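Local structure of peptidase, C14 family (Geobacter sulfurreducens PCA, 3BIJ) at residues E30-D35 with S80-G85; D35-A40 with F45-L50; G234-K237 with R241-H244. The protein is of uncertain function but belongs to the caspase-like C14 peptidase family, which suggests that it may act as a cysteine endopeptidase. All coordinates share one frame; numbering follows the deposited sequence.

Contact 1 of 3, residues E30-D35 with S80-G85; sequences EADAED and SYSGHG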
loop_
_atom_site.group_PDB
_atom_site.type_symbol
_atom_site.label_atom_id
_atom_site.label_comp_id
_atom_site.label_asym_id
_atom_site.label_seq_id
_atom_site.Cartn_x
_atom_site.Cartn_y
_atom_site.Cartn_z
ATOM N N GLU A 30 -17.303 9.389 25.639
ATOM C CA GLU A 30 -17.554 9.812 27.012
ATOM C C GLU A 30 -16.338 10.573 27.536
ATOM O O GLU A 30 -16.471 11.533 28.287
ATOM C CB GLU A 30 -17.875 8.609 27.892
ATOM C CG GLU A 30 -19.320 8.194 27.733
ATOM C CD GLU A 30 -19.678 6.977 28.546
ATOM O OE1 GLU A 30 -19.353 6.952 29.750
ATOM O OE2 GLU A 30 -20.289 6.052 27.975
ATOM N N ALA A 31 -15.154 10.149 27.116
ATOM C CA ALA A 31 -13.941 10.820 27.525
ATOM C C ALA A 31 -13.985 12.237 26.959
ATOM O O ALA A 31 -13.707 13.199 27.674
ATOM C CB ALA A 31 -12.708 10.065 27.009
ATOM N N ASP A 32 -14.340 12.377 25.682
ATOM C CA ASP A 32 -14.426 13.709 25.061
ATOM C C ASP A 32 -15.345 14.639 25.849
ATOM O O ASP A 32 -15.007 15.799 26.096
ATOM C CB ASP A 32 -14.965 13.626 23.630
ATOM C CG ASP A 32 -13.944 13.116 22.637
ATOM O OD1 ASP A 32 -14.334 12.844 21.484
ATOM O OD2 ASP A 32 -12.760 12.987 22.994
ATOM N N ALA A 33 -16.513 14.136 26.229
ATOM C CA ALA A 33 -17.463 14.952 26.974
ATOM C C ALA A 33 -16.903 15.382 28.338
ATOM O O ALA A 33 -17.003 16.554 28.713
ATOM C CB ALA A 33 -18.775 14.206 27.146
ATOM N N GLU A 34 -16.312 14.441 29.069
ATOM C CA GLU A 34 -15.727 14.752 30.371
ATOM C C GLU A 34 -14.654 15.828 30.210
ATOM O O GLU A 34 -14.626 16.806 30.964
ATOM C CB GLU A 34 -15.120 13.495 31.013
ATOM C CG GLU A 34 -16.151 12.411 31.353
ATOM C CD GLU A 34 -15.542 11.150 31.996
ATOM O OE1 GLU A 34 -14.672 10.485 31.361
ATOM O OE2 GLU A 34 -15.949 10.819 33.139
ATOM N N ASP A 35 -13.784 15.658 29.215
ATOM C CA ASP A 35 -12.721 16.622 28.957
ATOM C C ASP A 35 -13.283 17.994 28.588
ATOM O O ASP A 35 -12.766 19.015 29.035
ATOM C CB ASP A 35 -11.802 16.121 27.838
ATOM C CG ASP A 35 -10.933 14.952 28.275
ATOM O OD1 ASP A 35 -10.345 14.282 27.401
ATOM O OD2 ASP A 35 -10.836 14.705 29.492
ATOM N N SER A 80 -21.167 20.849 23.296
ATOM C CA SER A 80 -20.152 19.987 22.717
ATOM C C SER A 80 -20.810 18.631 22.525
ATOM O O SER A 80 -21.661 18.241 23.323
ATOM C CB SER A 80 -18.932 19.856 23.632
ATOM O OG SER A 80 -19.266 19.187 24.829
ATOM N N TYR A 81 -20.428 17.924 21.464
ATOM C CA TYR A 81 -21.014 16.627 21.174
ATOM C C TYR A 81 -20.052 15.642 20.543
ATOM O O TYR A 81 -19.365 15.951 19.567
ATOM C CB TYR A 81 -22.230 16.788 20.242
ATOM C CG TYR A 81 -22.769 15.492 19.648
ATOM C CD1 TYR A 81 -22.336 15.021 18.401
ATOM C CD2 TYR A 81 -23.696 14.723 20.347
ATOM C CE1 TYR A 81 -22.818 13.814 17.876
ATOM C CE2 TYR A 81 -24.179 13.518 19.839
ATOM C CZ TYR A 81 -23.737 13.066 18.606
ATOM O OH TYR A 81 -24.208 11.869 18.111
ATOM N N SER A 82 -20.003 14.451 21.119
ATOM C CA SER A 82 -19.186 13.390 20.578
ATOM C C SER A 82 -20.087 12.180 20.476
ATOM O O SER A 82 -20.597 11.671 21.476
ATOM C CB SER A 82 -17.967 13.111 21.454
ATOM O OG SER A 82 -16.979 14.097 21.232
ATOM N N GLY A 83 -20.313 11.758 19.241
ATOM C CA GLY A 83 -21.161 10.612 18.985
ATOM C C GLY A 83 -21.201 10.385 17.493
ATOM O O GLY A 83 -20.424 10.985 16.753
ATOM N N HIS A 84 -22.107 9.522 17.051
ATOM C CA HIS A 84 -22.245 9.220 15.640
ATOM C C HIS A 84 -23.112 10.251 14.956
ATOM O O HIS A 84 -23.980 10.855 15.582
ATOM C CB HIS A 84 -22.907 7.857 15.432
ATOM C CG HIS A 84 -21.960 6.703 15.499
ATOM N ND1 HIS A 84 -21.931 5.826 16.561
ATOM C CD2 HIS A 84 -21.000 6.293 14.639
ATOM C CE1 HIS A 84 -20.990 4.922 16.353
ATOM N NE2 HIS A 84 -20.410 5.184 15.194
ATOM N N GLY A 85 -22.873 10.433 13.663
ATOM C CA GLY A 85 -23.665 11.357 12.885
ATOM C C GLY A 85 -24.587 10.487 12.059
ATOM O O GLY A 85 -24.134 9.533 11.437
#
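Ser82 OG donates a hydrogen bond to Asp32 OD1, 2.9 Å away, and this single bond pins helix 29-42 to strand 76-89 of the central sheet. Both side chains take the same first torsion: Asp32 CG (chi1 -76°) and Ser82 OG (chi1 -78°) each stand anti to their own carbonyl carbon, beside the backbone N. These rotations turn the two groups to one another, and Ser82 OG also comes within 3.2 Å of Asp32 CB. OD1 receives the bond on the anti lone pair, the one facing away from the other carboxylate oxygen. That same OD1 forms a salt bridge with Arg165, while OD2 accepts the backbone N-H of Gly221, so both oxygens of this buried group are held. Replacing Asp32 by an alanine removes the carboxylate, and would probably leave Arg165 without this counter-charge and Ser82 OG and Gly221 N without this acceptor.

After Ser82 the regular path of the strand is interrupted. The following loop is braced by Tyr81, whose hydroxyl OH donates to His84 O at 2.7 Å. Gly83 N sits over one face of the tyrosine ring, 3.5 Å above its plane near the rim. Glycine suits this position because a side chain would run into Tyr81 OH. The sequence Ser-Gly-His-Gly matches the motif that carries the catalytic histidine in C14 peptidases, consistent with such a role for His84. Chemically, Asp32 is a buried anion close to the like-charged Asp133, and Arg165 probably offsets the repulsion, with Ser82 supplying a neutral donor where the helix meets the strand.

Contact 2 of 3, residues D35-A40 with F45-L50; sequences DMAAIA and FAVTTL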
loop_
_atom_site.group_PDB
_atom_site.type_symbol
_atom_site.label_atom_id
_atom_site.label_comp_id
_atom_site.label_asym_id
_atom_site.label_seq_id
_atom_site.Cartn_x
_atom_site.Cartn_y
_atom_site.Cartn_z
ATOM N N ASP A 35 -13.784 15.658 29.215
ATOM C CA ASP A 35 -12.721 16.622 28.957
ATOM C C ASP A 35 -13.283 17.994 28.588
ATOM O O ASP A 35 -12.766 19.015 29.035
ATOM C CB ASP A 35 -11.802 16.121 27.838
ATOM C CG ASP A 35 -10.933 14.952 28.275
ATOM O OD1 ASP A 35 -10.345 14.282 27.401
ATOM O OD2 ASP A 35 -10.836 14.705 29.492
HETATM N N MSE A 36 -14.333 18.028 27.773
HETATM C CA MSE A 36 -14.916 19.311 27.402
HETATM C C MSE A 36 -15.593 19.911 28.620
HETATM O O MSE A 36 -15.445 21.108 28.898
HETATM C CB MSE A 36 -15.916 19.146 26.261
HETATM C CG MSE A 36 -15.273 18.703 24.946
HETATM SE SE MSE A 36 -14.040 20.028 24.208
HETATM C CE MSE A 36 -12.376 19.138 24.550
ATOM N N ALA A 37 -16.326 19.082 29.360
ATOM C CA ALA A 37 -17.014 19.549 30.564
ATOM C C ALA A 37 -16.004 20.080 31.590
ATOM O O ALA A 37 -16.275 21.055 32.286
ATOM C CB ALA A 37 -17.838 18.416 31.169
ATOM N N ALA A 38 -14.841 19.434 31.672
ATOM C CA ALA A 38 -13.796 19.864 32.595
ATOM C C ALA A 38 -13.309 21.274 32.240
ATOM O O ALA A 38 -13.157 22.132 33.118
ATOM C CB ALA A 38 -12.621 18.880 32.584
ATOM N N ILE A 39 -13.053 21.515 30.955
ATOM C CA ILE A 39 -12.606 22.831 30.505
ATOM C C ILE A 39 -13.703 23.844 30.791
ATOM O O ILE A 39 -13.436 24.915 31.325
ATOM C CB ILE A 39 -12.309 22.853 28.981
ATOM C CG1 ILE A 39 -11.046 22.043 28.690
ATOM C CG2 ILE A 39 -12.204 24.293 28.488
ATOM C CD1 ILE A 39 -10.658 21.994 27.212
ATOM N N ALA A 40 -14.940 23.507 30.446
ATOM C CA ALA A 40 -16.047 24.432 30.678
ATOM C C ALA A 40 -16.200 24.808 32.153
ATOM O O ALA A 40 -16.439 25.971 32.487
ATOM C CB ALA A 40 -17.330 23.846 30.165
ATOM N N PHE A 45 -18.308 27.828 33.689
ATOM C CA PHE A 45 -19.531 27.347 33.061
ATOM C C PHE A 45 -20.353 26.480 34.014
ATOM O O PHE A 45 -19.801 25.749 34.832
ATOM C CB PHE A 45 -19.173 26.518 31.820
ATOM C CG PHE A 45 -19.133 27.307 30.539
ATOM C CD1 PHE A 45 -20.317 27.701 29.917
ATOM C CD2 PHE A 45 -17.908 27.661 29.953
ATOM C CE1 PHE A 45 -20.291 28.436 28.736
ATOM C CE2 PHE A 45 -17.868 28.396 28.772
ATOM C CZ PHE A 45 -19.065 28.788 28.158
ATOM N N ALA A 46 -21.673 26.580 33.927
ATOM C CA ALA A 46 -22.538 25.727 34.727
ATOM C C ALA A 46 -22.708 24.531 33.791
ATOM O O ALA A 46 -23.590 24.535 32.931
ATOM C CB ALA A 46 -23.886 26.403 34.972
ATOM N N VAL A 47 -21.859 23.523 33.948
ATOM C CA VAL A 47 -21.890 22.357 33.077
ATOM C C VAL A 47 -22.830 21.221 33.470
ATOM O O VAL A 47 -23.034 20.935 34.651
ATOM C CB VAL A 47 -20.459 21.781 32.901
ATOM C CG1 VAL A 47 -19.873 21.450 34.249
ATOM C CG2 VAL A 47 -20.493 20.538 32.017
ATOM N N THR A 48 -23.396 20.584 32.446
ATOM C CA THR A 48 -24.315 19.454 32.579
ATOM C C THR A 48 -23.794 18.408 31.598
ATOM O O THR A 48 -23.707 18.674 30.401
ATOM C CB THR A 48 -25.742 19.838 32.138
ATOM O OG1 THR A 48 -26.189 20.962 32.901
ATOM C CG2 THR A 48 -26.702 18.678 32.333
ATOM N N THR A 49 -23.448 17.230 32.096
ATOM C CA THR A 49 -22.922 16.162 31.255
ATOM C C THR A 49 -23.941 15.030 31.039
ATOM O O THR A 49 -24.581 14.563 31.984
ATOM C CB THR A 49 -21.648 15.551 31.898
ATOM O OG1 THR A 49 -20.774 16.605 32.307
ATOM C CG2 THR A 49 -20.916 14.656 30.918
ATOM N N LEU A 50 -24.084 14.592 29.792
ATOM C CA LEU A 50 -24.990 13.501 29.464
ATOM C C LEU A 50 -24.198 12.416 28.749
ATOM O O LEU A 50 -23.680 12.640 27.652
ATOM C CB LEU A 50 -26.137 13.997 28.583
ATOM C CG LEU A 50 -27.093 14.962 29.299
ATOM C CD1 LEU A 50 -28.196 15.408 28.362
ATOM C CD2 LEU A 50 -27.700 14.271 30.528
#
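A chi1 of 57° on Val47 sends its CG2 branch anti to the backbone N and onto Ala37 CB, 3.5 Å away, while CG1 takes the crowded position between N and the carbonyl carbon. Two residues along the strand, Thr49 (chi1 -47°) sets OG1 beside its own backbone N, so that the hydroxyl oxygen, rather than the methyl, comes up to the same Ala37 CB at 3.6 Å. The alanine methyl is thus met by one apolar branch and one oxygen from successive inward residues of strand 46-51, the intervening Thr48 pointing to the other side. A small residue suits this helix position because the backbones are near, with 6.2 Å between Ala37 CA and Val47 CA.

One turn later, Ala40 packs against the base of Phe45, CB to CB at 3.6 Å, and the phenylalanine side chain also touches Val277 and, beyond strand 4-10 in the sheet, Ile76 and Met78 of strand 76-89. Phe45 N may donate to Ala40 O along a bent path, but that oxygen is modelled too close to a neighbour, which leaves the bond doubtful in detail.

The two segments are the helix and second strand of the beta-alpha-beta unit formed by strand 4-10, helix 29-42 and strand 46-51, and Ala37 and Ala40 also rest on strand 4-10, against Ala8 and Ala6. Across this interface the chemistry is largely that of methyl groups: alanines allow the helix to lie low on the sheet, and the larger strand side chains fill in beside them.

Contact 3 of 3, residues G234-K237 with R241-H244; sequences GLYK and RSFH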
loop_
_atom_site.group_PDB
_atom_site.type_symbol
_atom_site.label_atom_id
_atom_site.label_comp_id
_atom_site.label_asym_id
_atom_site.label_seq_id
_atom_site.Cartn_x
_atom_site.Cartn_y
_atom_site.Cartn_z
ATOM N N GLY A 234 -5.381 25.140 29.553
ATOM C CA GLY A 234 -5.594 26.554 29.813
ATOM C C GLY A 234 -4.418 27.478 29.599
ATOM O O GLY A 234 -4.494 28.649 29.956
ATOM N N LEU A 235 -3.330 26.975 29.030
ATOM C CA LEU A 235 -2.168 27.819 28.781
ATOM C C LEU A 235 -2.211 28.470 27.405
ATOM O O LEU A 235 -1.327 29.253 27.062
ATOM C CB LEU A 235 -0.877 27.015 28.906
ATOM C CG LEU A 235 -0.197 27.007 30.270
ATOM C CD1 LEU A 235 -1.159 26.469 31.329
ATOM C CD2 LEU A 235 1.048 26.140 30.184
ATOM N N TYR A 236 -3.237 28.154 26.622
ATOM C CA TYR A 236 -3.343 28.711 25.277
ATOM C C TYR A 236 -3.721 30.187 25.260
ATOM O O TYR A 236 -4.667 30.614 25.921
ATOM C CB TYR A 236 -4.351 27.926 24.428
ATOM C CG TYR A 236 -4.499 28.496 23.034
ATOM C CD1 TYR A 236 -3.503 28.314 22.076
ATOM C CD2 TYR A 236 -5.601 29.294 22.696
ATOM C CE1 TYR A 236 -3.594 28.926 20.822
ATOM C CE2 TYR A 236 -5.698 29.908 21.440
ATOM C CZ TYR A 236 -4.686 29.722 20.513
ATOM O OH TYR A 236 -4.733 30.360 19.293
ATOM N N LYS A 237 -2.968 30.961 24.488
ATOM C CA LYS A 237 -3.210 32.392 24.351
ATOM C C LYS A 237 -3.642 32.658 22.903
ATOM O O LYS A 237 -2.938 32.275 21.966
ATOM C CB LYS A 237 -1.926 33.174 24.648
ATOM C CG LYS A 237 -1.366 33.009 26.052
ATOM C CD LYS A 237 -1.960 34.006 27.043
ATOM C CE LYS A 237 -3.434 33.730 27.332
ATOM N NZ LYS A 237 -3.637 32.465 28.122
ATOM N N ARG A 241 -10.294 32.020 16.193
ATOM C CA ARG A 241 -9.734 31.759 14.879
ATOM C C ARG A 241 -8.363 31.150 15.030
ATOM O O ARG A 241 -8.067 30.129 14.421
ATOM C CB ARG A 241 -9.659 33.044 14.058
ATOM C CG ARG A 241 -11.031 33.637 13.796
ATOM C CD ARG A 241 -11.071 34.753 12.737
ATOM N NE ARG A 241 -12.064 34.356 11.804
ATOM C CZ ARG A 241 -13.184 34.855 11.295
ATOM N NH1 ARG A 241 -13.728 34.014 10.446
ATOM N NH2 ARG A 241 -13.764 36.030 11.521
ATOM N N SER A 242 -7.522 31.754 15.857
ATOM C CA SER A 242 -6.182 31.212 16.059
ATOM C C SER A 242 -6.232 29.820 16.658
ATOM O O SER A 242 -5.410 28.971 16.323
ATOM C CB SER A 242 -5.374 32.118 16.976
ATOM O OG SER A 242 -5.223 33.384 16.379
ATOM N N PHE A 243 -7.196 29.598 17.550
ATOM C CA PHE A 243 -7.344 28.311 18.209
ATOM C C PHE A 243 -7.599 27.258 17.125
ATOM O O PHE A 243 -6.916 26.232 17.037
ATOM C CB PHE A 243 -8.511 28.389 19.192
ATOM C CG PHE A 243 -8.657 27.185 20.063
ATOM C CD1 PHE A 243 -7.574 26.690 20.779
ATOM C CD2 PHE A 243 -9.902 26.574 20.206
ATOM C CE1 PHE A 243 -7.737 25.606 21.628
ATOM C CE2 PHE A 243 -10.080 25.495 21.047
ATOM C CZ PHE A 243 -9.001 25.002 21.766
ATOM N N HIS A 244 -8.570 27.558 16.273
ATOM C CA HIS A 244 -8.945 26.690 15.184
ATOM C C HIS A 244 -7.759 26.438 14.243
ATOM O O HIS A 244 -7.448 25.292 13.927
ATOM C CB HIS A 244 -10.115 27.332 14.442
ATOM C CG HIS A 244 -10.467 26.647 13.158
ATOM N ND1 HIS A 244 -11.027 25.389 13.118
ATOM C CD2 HIS A 244 -10.322 27.039 11.870
ATOM C CE1 HIS A 244 -11.212 25.035 11.858
ATOM N NE2 HIS A 244 -10.793 26.018 11.083
#
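Tyr236 faces Phe243 across a short link in the chain, with 8.1 Å between their CA atoms: residues 234-237 form an irregular connection after helix 222-231, and residues 241-244 are regular helix near the start of helix 240-250. Gly234 has a positive phi of 86°, a conformation in which a side chain would press on the carbonyl oxygen of the preceding residue, so glycine fits the bend. Tyr236 then takes up an extended backbone and directs its side chain at the helix.

With CG anti to the backbone N (chi1 179°), the tyrosine reaches straight across. Phe243 CD1 lies over one face of the tyrosine ring, 3.7 Å above the plane and displaced toward the rim, 3.8 Å from Tyr236 CE2. The ring centroids are 5.3 Å apart and the planes meet at 48°, an oblique pairing that is neither a stack nor a T-shape. Farther out, Tyr236 OH comes up against the helix at Ser242, 3.0 Å from its CB. It also lies 3.1 Å from Phe243 N, yet the angle is too poor for a hydrogen bond. Trp231 and Pro274 touch both aromatic side chains, and Leu227 and Val230 of helix 222-231 also pack against Phe243.

At its other end Tyr236 is held by its carbonyl: Arg273 bonds Tyr236 O as well as Gly234 O. Lys237 NZ folds back to the same Tyr236 O at 3.1 Å, but from above the carbonyl plane and off the lone pairs, and probably adds less. The chemistry is therefore divided: aromatic and apolar contact fastens the loop to the helix, while Arg273 ties down the loop backbone, where the carbonyl dipoles probably ease the closeness of the lysine and arginine charges.

In the fold
Contacts 1 and 2 use successive parts of helix 29-42 against one mixed sheet: Asp35 belongs to both, and their centres are 11 Å apart. Ser80 OG touches Met36 CB between them. Along the chain, contact 2 nests inside the loop closed by contact 1, so the helix is tied first to its own following strand, 46-51, and then to the more distant strand 76-89 of the same sheet. Contact 3 comes later in sequence, about 20 Å from contact 1 and 18 Å from contact 2 between centres, and touches neither. Helix 222-231, packed beside helix 29-42, bridges the gap, joining the peripheral turn to the caspase-like core.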